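Local coordinates for amidase, hydantoinase/carbamoylase family (Burkholderia ambifaria, PDB 5TP4), which probably hydrolyses N-carbamoyl-L-amino acids, as a zinc-dependent amidase of the peptidase M20 family, at residues Val67-Asn72 and Arg185-Ala190; Val151-Leu156 and Ile369-Arg374; Val226-Val231 and Arg321-Ala326; Asp245-Ser250 and Gly287-Thr292. All coordinates share one frame; numbering follows the deposited sequence.

Interaction 1 (Val67-Asn72 and Arg185-Ala190); sequences VDAVGN and RAPGGA. With EDO (1,2-ethanediol), chain S.
The side chain of Asp-68 crosses that of Pro-187 at about a right angle, its OD2 coming within 3.4 Å of Pro-187 CB. Its CG stands between the backbone N and the carbonyl carbon (chi1 68°), which folds the carboxylate back over its own type I turn, Asp-68 to Gly-71. There OD1 takes Val-70 N, closing an Asx turn, and Asn-72 N, the two donors arriving from opposite faces of the carboxylate plane. OD2 offers its syn lone pair to Asn-72 ND2, 3.0 Å away, and also accepts from a water that in turn accepts from Gly-188 N. One direct backbone bond joins the loops, from Ala-69 N to Arg-185 O at 2.9 Å, somewhat bent at 134°. Beside it Ala-69 CB rests 3.9 Å from Pro-187 CD, and Val-70 CG1 approaches the same ring at CG. The guanidinium of Arg-185 has Asp-68 CA over one face, while its NH1 bonds to Ser-66. Leu-158 and Val-151, from two helices, also touch Pro-187. A buried carboxylate gripped by three N-H groups and a water is thus fixed in rotation, and these bonds would probably favour its ionised form.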
loop_
_atom_site.group_PDB
_atom_site.type_symbol
_atom_site.label_atom_id
_atom_site.label_comp_id
_atom_site.label_asym_id
_atom_site.label_seq_id
_atom_site.Cartn_x
_atom_site.Cartn_y
_atom_site.Cartn_z
ATOM N N VAL B 67 17.684 -39.048 -16.716
ATOM C CA VAL B 67 17.789 -37.779 -16.000
ATOM C C VAL B 67 19.260 -37.448 -15.807
ATOM O O VAL B 67 20.113 -38.339 -15.705
ATOM C CB VAL B 67 17.082 -37.785 -14.621
ATOM C CG1 VAL B 67 15.563 -37.728 -14.782
ATOM C CG2 VAL B 67 17.489 -38.993 -13.810
ATOM N N ASP B 68 19.562 -36.146 -15.794
ATOM C CA ASP B 68 20.913 -35.708 -15.462
ATOM C C ASP B 68 21.009 -35.442 -13.964
ATOM O O ASP B 68 20.063 -35.694 -13.207
ATOM C CB ASP B 68 21.326 -34.501 -16.307
ATOM C CG ASP B 68 20.548 -33.219 -15.984
ATOM O OD1 ASP B 68 19.883 -33.123 -14.923
ATOM O OD2 ASP B 68 20.609 -32.304 -16.835
ATOM N N ALA B 69 22.161 -34.900 -13.530
ATOM C CA ALA B 69 22.493 -34.762 -12.112
ATOM C C ALA B 69 21.655 -33.720 -11.384
ATOM O O ALA B 69 21.737 -33.653 -10.146
ATOM C CB ALA B 69 23.984 -34.435 -11.939
ATOM N N VAL B 70 20.824 -32.948 -12.088
ATOM C CA VAL B 70 19.889 -32.043 -11.427
ATOM C C VAL B 70 18.439 -32.413 -11.766
ATOM O O VAL B 70 17.504 -31.637 -11.529
ATOM C CB VAL B 70 20.219 -30.569 -11.750
ATOM C CG1 VAL B 70 19.776 -30.165 -13.154
ATOM C CG2 VAL B 70 19.627 -29.625 -10.698
ATOM N N GLY B 71 18.221 -33.628 -12.267
ATOM C CA GLY B 71 16.854 -34.078 -12.482
ATOM C C GLY B 71 16.238 -33.668 -13.797
ATOM O O GLY B 71 15.055 -33.969 -14.025
ATOM N N ASN B 72 16.972 -32.977 -14.669
ATOM C CA ASN B 72 16.394 -32.642 -15.972
ATOM C C ASN B 72 16.082 -33.950 -16.683
ATOM O O ASN B 72 16.901 -34.874 -16.670
ATOM C CB ASN B 72 17.346 -31.802 -16.811
ATOM C CG ASN B 72 17.589 -30.402 -16.242
ATOM O OD1 ASN B 72 16.672 -29.739 -15.764
ATOM N ND2 ASN B 72 18.842 -29.937 -16.331
ATOM N N ARG B 185 24.764 -38.257 -14.747
ATOM C CA ARG B 185 25.412 -37.558 -15.854
ATOM C C ARG B 185 25.455 -36.055 -15.587
ATOM O O ARG B 185 24.448 -35.466 -15.206
ATOM C CB ARG B 185 24.646 -37.842 -17.149
ATOM C CG ARG B 185 25.194 -37.166 -18.387
ATOM C CD ARG B 185 24.415 -37.550 -19.655
ATOM N NE ARG B 185 23.130 -36.859 -19.775
ATOM C CZ ARG B 185 21.938 -37.447 -19.660
ATOM N NH1 ARG B 185 21.860 -38.749 -19.418
ATOM N NH2 ARG B 185 20.821 -36.736 -19.798
ATOM N N ALA B 186 26.622 -35.437 -15.771
ATOM C CA ALA B 186 26.719 -33.997 -15.555
ATOM C C ALA B 186 25.788 -33.265 -16.518
ATOM O O ALA B 186 25.726 -33.617 -17.704
ATOM C CB ALA B 186 28.158 -33.518 -15.777
ATOM N N PRO B 187 25.054 -32.243 -16.061
ATOM C CA PRO B 187 24.158 -31.527 -16.981
ATOM C C PRO B 187 24.931 -30.771 -18.048
ATOM O O PRO B 187 26.037 -30.279 -17.822
ATOM C CB PRO B 187 23.389 -30.562 -16.068
ATOM C CG PRO B 187 23.531 -31.165 -14.670
ATOM C CD PRO B 187 24.899 -31.782 -14.669
ATOM N N GLY B 188 24.343 -30.711 -19.233
ATOM C CA GLY B 188 24.930 -30.022 -20.365
ATOM C C GLY B 188 25.063 -30.943 -21.555
ATOM O O GLY B 188 24.594 -32.085 -21.557
ATOM N N GLY B 189 25.704 -30.427 -22.589
ATOM C CA GLY B 189 25.939 -31.221 -23.774
ATOM C C GLY B 189 25.543 -30.466 -25.021
ATOM O O GLY B 189 24.810 -29.470 -24.937
ATOM N N ALA B 190 26.004 -30.951 -26.174
ATOM C CA ALA B 190 25.806 -30.247 -27.434
ATOM C C ALA B 190 24.348 -30.283 -27.840
ATOM O O ALA B 190 23.666 -31.303 -27.678
ATOM C CB ALA B 190 26.655 -30.875 -28.537
HETATM C C1 EDO S . 22.405 -32.357 -24.483
HETATM O O1 EDO S . 23.195 -33.213 -25.316
HETATM C C2 EDO S . 20.953 -32.784 -24.587
HETATM O O2 EDO S . 20.835 -34.105 -24.041
HETATM O O HOH W 1 22.218 -39.830 -15.663
HETATM O O HOH W 2 21.878 -32.537 -19.212
#

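Interaction 2 (Val151-Leu156 and Ile369-Arg374)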
loop_
_atom_site.group_PDB
_atom_site.type_symbol
_atom_site.label_atom_id
_atom_site.label_comp_id
_atom_site.label_asym_id
_atom_site.label_seq_id
_atom_site.Cartn_x
_atom_site.Cartn_y
_atom_site.Cartn_z
ATOM N N VAL B 151 21.172 -24.577 -14.830
ATOM C CA VAL B 151 22.288 -25.495 -14.578
ATOM C C VAL B 151 22.773 -26.106 -15.887
ATOM O O VAL B 151 23.978 -26.185 -16.139
ATOM C CB VAL B 151 21.895 -26.580 -13.551
ATOM C CG1 VAL B 151 23.021 -27.633 -13.396
ATOM C CG2 VAL B 151 21.632 -25.932 -12.193
ATOM N N PHE B 152 21.843 -26.515 -16.756
ATOM C CA PHE B 152 22.215 -27.062 -18.062
ATOM C C PHE B 152 23.093 -26.102 -18.864
ATOM O O PHE B 152 24.085 -26.525 -19.495
ATOM C CB PHE B 152 20.952 -27.409 -18.852
ATOM C CG PHE B 152 21.229 -28.036 -20.188
ATOM C CD1 PHE B 152 21.326 -29.406 -20.314
ATOM C CD2 PHE B 152 21.342 -27.237 -21.336
ATOM C CE1 PHE B 152 21.563 -29.988 -21.567
ATOM C CE2 PHE B 152 21.577 -27.819 -22.587
ATOM C CZ PHE B 152 21.687 -29.177 -22.694
ATOM N N THR B 153 22.755 -24.809 -18.869
ATOM C CA THR B 153 23.519 -23.849 -19.662
ATOM C C THR B 153 24.762 -23.321 -18.953
ATOM O O THR B 153 25.513 -22.551 -19.556
ATOM C CB THR B 153 22.643 -22.653 -20.081
ATOM O OG1 THR B 153 22.211 -21.921 -18.922
ATOM C CG2 THR B 153 21.436 -23.136 -20.876
ATOM N N GLY B 154 25.000 -23.697 -17.703
ATOM C CA GLY B 154 26.151 -23.202 -16.973
ATOM C C GLY B 154 25.943 -21.865 -16.281
ATOM O O GLY B 154 26.897 -21.327 -15.707
ATOM N N ALA B 155 24.723 -21.318 -16.315
ATOM C CA ALA B 155 24.448 -20.037 -15.676
ATOM C C ALA B 155 24.374 -20.181 -14.161
ATOM O O ALA B 155 24.647 -19.218 -13.430
ATOM C CB ALA B 155 23.149 -19.449 -16.252
ATOM N N LEU B 156 24.045 -21.380 -13.679
ATOM C CA LEU B 156 23.951 -21.687 -12.252
ATOM C C LEU B 156 24.812 -22.920 -12.001
ATOM O O LEU B 156 24.546 -23.984 -12.593
ATOM C CB LEU B 156 22.493 -21.933 -11.830
ATOM C CG LEU B 156 22.234 -22.304 -10.375
ATOM C CD1 LEU B 156 22.676 -21.187 -9.460
ATOM C CD2 LEU B 156 20.743 -22.593 -10.180
ATOM N N ILE B 369 14.463 -18.886 -22.482
ATOM C CA ILE B 369 15.277 -17.686 -22.246
ATOM C C ILE B 369 16.718 -18.064 -21.911
ATOM O O ILE B 369 17.694 -17.474 -22.430
ATOM C CB ILE B 369 14.657 -16.839 -21.119
ATOM C CG1 ILE B 369 13.296 -16.315 -21.545
ATOM C CG2 ILE B 369 15.625 -15.687 -20.761
ATOM C CD1 ILE B 369 13.332 -15.414 -22.766
ATOM N N LEU B 370 16.876 -19.037 -21.006
ATOM C CA LEU B 370 18.206 -19.499 -20.626
ATOM C C LEU B 370 18.889 -20.204 -21.788
ATOM O O LEU B 370 20.085 -20.000 -22.025
ATOM C CB LEU B 370 18.118 -20.446 -19.427
ATOM C CG LEU B 370 17.937 -19.879 -18.011
ATOM C CD1 LEU B 370 19.200 -19.227 -17.506
ATOM C CD2 LEU B 370 16.716 -18.905 -17.901
ATOM N N LEU B 371 18.151 -21.045 -22.514
ATOM C CA LEU B 371 18.762 -21.787 -23.620
ATOM C C LEU B 371 19.249 -20.846 -24.714
ATOM O O LEU B 371 20.308 -21.075 -25.312
ATOM C CB LEU B 371 17.783 -22.799 -24.216
ATOM C CG LEU B 371 17.790 -24.203 -23.587
ATOM C CD1 LEU B 371 19.070 -25.011 -23.898
ATOM C CD2 LEU B 371 17.596 -24.175 -22.058
ATOM N N ALA B 372 18.494 -19.772 -24.980
ATOM C CA ALA B 372 18.812 -18.879 -26.096
ATOM C C ALA B 372 20.158 -18.210 -25.935
ATOM O O ALA B 372 20.748 -17.774 -26.933
ATOM C CB ALA B 372 17.741 -17.796 -26.238
ATOM N N ARG B 373 20.652 -18.108 -24.705
ATOM C CA ARG B 373 21.948 -17.497 -24.482
ATOM C C ARG B 373 23.093 -18.437 -24.818
ATOM O O ARG B 373 24.239 -17.984 -24.875
ATOM C CB ARG B 373 22.046 -17.012 -23.043
ATOM C CG ARG B 373 21.028 -15.907 -22.767
ATOM C CD ARG B 373 20.933 -15.568 -21.275
ATOM N NE ARG B 373 19.882 -14.573 -21.071
ATOM C CZ ARG B 373 19.180 -14.441 -19.951
ATOM N NH1 ARG B 373 19.431 -15.236 -18.908
ATOM N NH2 ARG B 373 18.225 -13.514 -19.881
ATOM N N ARG B 374 22.800 -19.709 -25.084
ATOM C CA ARG B 374 23.846 -20.694 -25.334
ATOM C C ARG B 374 23.640 -21.422 -26.656
ATOM O O ARG B 374 24.621 -21.858 -27.260
ATOM C CB ARG B 374 23.907 -21.710 -24.185
ATOM C CG ARG B 374 24.676 -21.234 -22.950
ATOM C CD ARG B 374 26.195 -21.239 -23.183
ATOM N NE ARG B 374 26.710 -22.573 -23.512
ATOM C CZ ARG B 374 27.466 -23.325 -22.708
ATOM N NH1 ARG B 374 27.823 -22.889 -21.504
ATOM N NH2 ARG B 374 27.880 -24.521 -23.116
HETATM O O HOH W 3 21.939 -19.441 -20.051
#
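The backbones come nearest near the C-terminal ends of two helices, Thr-153 and Arg-374 lying 6.5 Å apart between CA atoms, and helix 147-153 finishes in a Schellman motif with Gly-154 at positive phi. Thr-153 fills the middle of the contact. Its OG1 sits between the backbone N and the carbonyl carbon (chi1 64°), a setting that turns the methyl CG2 onto the other helix, 3.6 Å from Leu-370 O and 4.1 Å from Leu-371 CD2. The hydroxyl, which also bonds back to Ser-149 O in its own helix, shares a water with Leu-370 O; the water lies 2.7 Å from Thr-153 OG1 and donates to the carbonyl. On one flank the Phe-152 ring meets Leu-371, the two side chains crossing at about a right angle, with Phe-152 CE2 lying 4.0 Å from Leu-371 CD1. Trp-134 packs edge-to-face with the same ring. Leu-370 reaches Ala-155, CD1 to CB. Bends at chi2 (-74°) and chi3 (-60°) carry the Arg-374 guanidinium back to Thr-153 O: Arg-374 CG lies 3.8 Å from Thr-153 CB and Arg-374 NH1 3.0 Å from Thr-153 O, at too poor an angle for a hydrogen bond. No direct hydrogen bond joins the segments. The contact therefore relies on methyl and ring packing plus one bridging water, which serves a carbonyl near the C-terminal end of helix 367-372, while the positive guanidinium beside Thr-153 O, near the C-terminal end of helix 147-153, would probably be favourable to that helix dipole.

Interaction 3 (Val226-Val231 and Arg321-Ala326)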
loop_
_atom_site.group_PDB
_atom_site.type_symbol
_atom_site.label_atom_id
_atom_site.label_comp_id
_atom_site.label_asym_id
_atom_site.label_seq_id
_atom_site.Cartn_x
_atom_site.Cartn_y
_atom_site.Cartn_z
ATOM N N VAL B 226 11.146 2.972 -5.394
ATOM C CA VAL B 226 11.026 4.414 -5.279
ATOM C C VAL B 226 10.547 4.743 -3.873
ATOM O O VAL B 226 9.602 4.122 -3.371
ATOM C CB VAL B 226 10.059 4.994 -6.325
ATOM C CG1 VAL B 226 10.056 6.496 -6.224
ATOM C CG2 VAL B 226 10.452 4.559 -7.738
ATOM N N ARG B 227 11.171 5.746 -3.260
ATOM C CA ARG B 227 10.720 6.235 -1.969
ATOM C C ARG B 227 10.603 7.751 -2.027
ATOM O O ARG B 227 11.558 8.441 -2.396
ATOM C CB ARG B 227 11.667 5.795 -0.860
ATOM C CG ARG B 227 11.163 6.144 0.523
ATOM C CD ARG B 227 11.950 5.326 1.531
ATOM N NE ARG B 227 11.405 5.427 2.885
ATOM C CZ ARG B 227 11.963 4.839 3.937
ATOM N NH1 ARG B 227 13.074 4.126 3.772
ATOM N NH2 ARG B 227 11.419 4.962 5.143
ATOM N N VAL B 228 9.437 8.269 -1.660
ATOM C CA VAL B 228 9.181 9.705 -1.666
ATOM C C VAL B 228 9.005 10.154 -0.223
ATOM O O VAL B 228 8.229 9.553 0.527
ATOM C CB VAL B 228 7.934 10.049 -2.500
ATOM C CG1 VAL B 228 7.771 11.552 -2.606
ATOM C CG2 VAL B 228 8.044 9.417 -3.891
ATOM N N THR B 229 9.727 11.195 0.168
ATOM C CA THR B 229 9.716 11.677 1.543
ATOM C C THR B 229 9.135 13.079 1.584
ATOM O O THR B 229 9.575 13.965 0.845
ATOM C CB THR B 229 11.128 11.676 2.140
ATOM O OG1 THR B 229 11.686 10.368 2.016
ATOM C CG2 THR B 229 11.075 12.040 3.598
ATOM N N GLY B 230 8.156 13.284 2.459
ATOM C CA GLY B 230 7.608 14.608 2.680
ATOM C C GLY B 230 7.545 14.878 4.168
ATOM O O GLY B 230 8.438 14.520 4.923
ATOM N N VAL B 231 6.468 15.532 4.587
ATOM C CA VAL B 231 6.294 15.916 5.981
ATOM C C VAL B 231 4.932 15.398 6.419
ATOM O O VAL B 231 3.907 15.786 5.843
ATOM C CB VAL B 231 6.409 17.432 6.177
ATOM C CG1 VAL B 231 6.004 17.827 7.608
ATOM C CG2 VAL B 231 7.850 17.884 5.858
ATOM N N ARG B 321 7.165 20.188 -5.650
ATOM C CA ARG B 321 6.287 19.916 -4.523
ATOM C C ARG B 321 7.001 19.985 -3.178
ATOM O O ARG B 321 6.358 19.769 -2.148
ATOM C CB ARG B 321 5.638 18.532 -4.697
ATOM C CG ARG B 321 4.653 18.484 -5.848
ATOM C CD ARG B 321 4.155 17.082 -6.142
ATOM N NE ARG B 321 3.098 17.150 -7.130
ATOM C CZ ARG B 321 1.808 17.323 -6.826
ATOM N NH1 ARG B 321 1.418 17.403 -5.554
ATOM N NH2 ARG B 321 0.910 17.403 -7.797
ATOM N N GLY B 322 8.308 20.240 -3.169
ATOM C CA GLY B 322 9.055 20.306 -1.922
ATOM C C GLY B 322 9.255 18.986 -1.204
ATOM O O GLY B 322 9.384 18.977 0.030
ATOM N N VAL B 323 9.308 17.866 -1.941
ATOM C CA VAL B 323 9.524 16.555 -1.327
ATOM C C VAL B 323 10.847 16.025 -1.854
ATOM O O VAL B 323 11.487 16.666 -2.693
ATOM C CB VAL B 323 8.368 15.554 -1.598
ATOM C CG1 VAL B 323 7.046 16.087 -1.020
ATOM C CG2 VAL B 323 8.212 15.244 -3.074
ATOM N N GLN B 324 11.279 14.878 -1.345
ATOM C CA GLN B 324 12.509 14.230 -1.788
ATOM C C GLN B 324 12.152 12.871 -2.368
ATOM O O GLN B 324 11.179 12.241 -1.945
ATOM C CB GLN B 324 13.514 14.039 -0.642
ATOM C CG GLN B 324 13.897 15.321 0.129
ATOM C CD GLN B 324 12.852 15.717 1.188
ATOM O OE1 GLN B 324 12.395 14.883 1.976
ATOM N NE2 GLN B 324 12.469 16.994 1.197
ATOM N N VAL B 325 12.935 12.418 -3.345
ATOM C CA VAL B 325 12.657 11.137 -3.979
ATOM C C VAL B 325 13.977 10.418 -4.187
ATOM O O VAL B 325 14.991 11.027 -4.544
ATOM C CB VAL B 325 11.857 11.278 -5.297
ATOM C CG1 VAL B 325 12.614 12.122 -6.346
ATOM C CG2 VAL B 325 11.477 9.882 -5.842
ATOM N N ALA B 326 13.975 9.129 -3.887
ATOM C CA ALA B 326 15.126 8.274 -4.117
ATOM C C ALA B 326 14.688 7.091 -4.962
ATOM O O ALA B 326 13.641 6.502 -4.704
ATOM C CB ALA B 326 15.710 7.799 -2.795
#
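Val-323, just after Gly-322, where the chain leaves helix 300-321 with positive phi, faces residues 228-230 with both methyls: Val-323 CG2 packs 3.7 Å from Val-228 CG1, and its CG1 lies near Gly-230 CA. With CG1 anti to the carbonyl carbon (chi1 -61°), CG2 stands between the backbone N and the carbonyl carbon and is aimed at Val-228. Gln-324 then opens the ladder, pairing with Thr-229 through two bonds, Gln-324 N to Thr-229 O at 2.9 Å and Thr-229 N to Gln-324 O at 2.8 Å. Val-325 stands opposite Val-228 as a non-hydrogen-bonded pair, with CA atoms 4.4 Å apart. Val-325 CG2 touches two valines of the other strand, 3.7 Å from Val-226 CG1 and 4.0 Å from Val-228 CG2. Ala-326 makes the next hydrogen-bonded pair with Arg-227. Arg-227 extends away to a salt bridge with Asp-288. The strands run antiparallel at 165°, and strand 212-229 is central here: strand 288-297 bonds to its other edge. The valine face is covered by helices 246-262 and 300-321, through Ala-249, Ser-250, Cys-314 and Ala-318, whereas Arg-227, Thr-229, Gln-324 and Ala-326 line the more exposed face.

Interaction 4 (Asp245-Ser250 and Gly287-Thr292)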
loop_
_atom_site.group_PDB
_atom_site.type_symbol
_atom_site.label_atom_id
_atom_site.label_comp_id
_atom_site.label_asym_id
_atom_site.label_seq_id
_atom_site.Cartn_x
_atom_site.Cartn_y
_atom_site.Cartn_z
ATOM N N ASP B 245 3.294 16.900 0.589
ATOM C CA ASP B 245 2.502 15.680 0.583
ATOM C C ASP B 245 3.172 14.656 -0.323
ATOM O O ASP B 245 3.131 14.793 -1.549
ATOM C CB ASP B 245 1.086 16.005 0.106
ATOM C CG ASP B 245 0.138 14.828 0.224
ATOM O OD1 ASP B 245 0.535 13.701 -0.111
ATOM O OD2 ASP B 245 -1.034 15.034 0.604
ATOM N N ALA B 246 3.779 13.628 0.281
ATOM C CA ALA B 246 4.481 12.615 -0.489
ATOM C C ALA B 246 3.540 11.756 -1.323
ATOM O O ALA B 246 4.004 11.116 -2.279
ATOM C CB ALA B 246 5.317 11.722 0.436
ATOM N N TYR B 247 2.244 11.696 -0.979
ATOM C CA TYR B 247 1.376 10.837 -1.774
ATOM C C TYR B 247 0.881 11.550 -3.019
ATOM O O TYR B 247 0.855 10.945 -4.097
ATOM C CB TYR B 247 0.199 10.307 -0.950
ATOM C CG TYR B 247 -0.617 9.355 -1.799
ATOM C CD1 TYR B 247 -0.156 8.059 -2.068
ATOM C CD2 TYR B 247 -1.801 9.773 -2.387
ATOM C CE1 TYR B 247 -0.892 7.191 -2.876
ATOM C CE2 TYR B 247 -2.551 8.906 -3.198
ATOM C CZ TYR B 247 -2.085 7.639 -3.437
ATOM O OH TYR B 247 -2.821 6.789 -4.228
ATOM N N PHE B 248 0.517 12.833 -2.916
ATOM C CA PHE B 248 0.178 13.560 -4.140
ATOM C C PHE B 248 1.390 13.625 -5.053
ATOM O O PHE B 248 1.242 13.570 -6.278
ATOM C CB PHE B 248 -0.309 14.995 -3.859
ATOM C CG PHE B 248 -1.766 15.111 -3.453
ATOM C CD1 PHE B 248 -2.720 14.194 -3.875
ATOM C CD2 PHE B 248 -2.173 16.181 -2.652
ATOM C CE1 PHE B 248 -4.075 14.342 -3.486
ATOM C CE2 PHE B 248 -3.510 16.321 -2.254
ATOM C CZ PHE B 248 -4.449 15.396 -2.676
ATOM N N ALA B 249 2.589 13.737 -4.472
ATOM C CA ALA B 249 3.809 13.734 -5.282
ATOM C C ALA B 249 3.986 12.398 -5.993
ATOM O O ALA B 249 4.295 12.351 -7.194
ATOM C CB ALA B 249 5.028 14.037 -4.409
ATOM N N SER B 250 3.778 11.299 -5.267
ATOM C CA SER B 250 3.916 9.975 -5.859
ATOM C C SER B 250 2.911 9.764 -6.961
ATOM O O SER B 250 3.179 9.048 -7.934
ATOM C CB SER B 250 3.733 8.891 -4.793
ATOM O OG SER B 250 4.812 8.898 -3.867
ATOM N N GLY B 287 4.003 11.301 4.714
ATOM C CA GLY B 287 5.381 11.759 4.722
ATOM C C GLY B 287 6.351 10.741 4.148
ATOM O O GLY B 287 7.533 11.052 3.983
ATOM N N ASP B 288 5.895 9.522 3.873
ATOM C CA ASP B 288 6.798 8.425 3.509
ATOM C C ASP B 288 6.006 7.466 2.630
ATOM O O ASP B 288 5.125 6.754 3.129
ATOM C CB ASP B 288 7.326 7.719 4.772
ATOM C CG ASP B 288 8.393 6.677 4.488
ATOM O OD1 ASP B 288 8.823 6.527 3.330
ATOM O OD2 ASP B 288 8.806 5.987 5.459
ATOM N N VAL B 289 6.287 7.474 1.330
ATOM C CA VAL B 289 5.557 6.658 0.364
ATOM C C VAL B 289 6.574 5.837 -0.403
ATOM O O VAL B 289 7.598 6.372 -0.846
ATOM C CB VAL B 289 4.740 7.509 -0.622
ATOM C CG1 VAL B 289 4.032 6.592 -1.623
ATOM C CG2 VAL B 289 3.718 8.399 0.128
ATOM N N THR B 290 6.309 4.546 -0.550
ATOM C CA THR B 290 7.161 3.682 -1.361
ATOM C C THR B 290 6.323 3.068 -2.471
ATOM O O THR B 290 5.149 2.755 -2.277
ATOM C CB THR B 290 7.825 2.561 -0.538
ATOM O OG1 THR B 290 6.822 1.771 0.123
ATOM C CG2 THR B 290 8.843 3.144 0.483
ATOM N N PHE B 291 6.920 2.906 -3.647
ATOM C CA PHE B 291 6.268 2.090 -4.654
ATOM C C PHE B 291 7.344 1.438 -5.504
ATOM O O PHE B 291 8.500 1.862 -5.489
ATOM C CB PHE B 291 5.297 2.912 -5.499
ATOM C CG PHE B 291 5.909 4.086 -6.206
ATOM C CD1 PHE B 291 6.015 5.319 -5.574
ATOM C CD2 PHE B 291 6.307 3.980 -7.533
ATOM C CE1 PHE B 291 6.539 6.426 -6.258
ATOM C CE2 PHE B 291 6.833 5.078 -8.219
ATOM C CZ PHE B 291 6.937 6.302 -7.591
ATOM N N THR B 292 6.966 0.378 -6.216
ATOM C CA THR B 292 7.896 -0.321 -7.096
ATOM C C THR B 292 7.558 0.002 -8.542
ATOM O O THR B 292 6.418 0.339 -8.880
ATOM C CB THR B 292 7.869 -1.847 -6.901
ATOM O OG1 THR B 292 6.564 -2.365 -7.221
ATOM C CG2 THR B 292 8.235 -2.204 -5.469
#
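Apolar packing carries most of this helix-on-sheet contact, and Val-289 is its centre. The valine CG2, anti to the carbonyl carbon, drops against the first turn of helix 246-262, 3.7 Å from Ala-246 CB and 4.1 Å from Tyr-247 CB. Its other methyl, CG1, approaches the Tyr-247 ring at the edge and lies 3.3 Å from Ser-250 OG. One turn along the helix, Ser-250 also meets Phe-291, where Phe-291 CE1 lies 3.8 Å from Ser-250 OG. Ala-246 CB further sits against the backbone of Gly-287, just before the strand.

No hydrogen bond crosses between the segments. Within 245-250, Asp-245 is the N-cap: OD1 accepts from Tyr-247 N nearly along the C-O axis, at 2.8 Å, and from Phe-248 N at 2.9 Å, well above the carboxylate plane. Ser-250 OG donates to Ala-246 O at 2.8 Å, a carbonyl that Ser-250 N also uses. Tyr-247 and Phe-248 reach on to Ile-272 and Glu-258 of the second subunit. By turning its proton back to its own helix, Ser-250 satisfies a buried hydroxyl without a partner on the strand, so it can lie against methyl and ring carbons, and the capped first turn probably stabilises the negative charge of Asp-245.

The four contacts fall into two distant groups. Interactions 1 and 2 touch each other, Val-70 packing on Val-151 and Gly-188 on Phe-152, so helix 147-153 is common to both; their centres are 12 Å apart, and each has a side chain within about 12 Å of that of a zinc-binding residue. Interactions 3 and 4, centred 7 Å apart, reach the same sheet, where strands 212-229 and 288-297 are neighbours, with Val-228 probably bonded to Val-289 and packed on Ser-250; both lie far from the zinc site. Chemistry follows place. Interaction 4 is buried and apolar across its interface, interaction 3 is a backbone ladder with one exposed face, and the partly buried interactions 1 and 2 both recruit bridging waters.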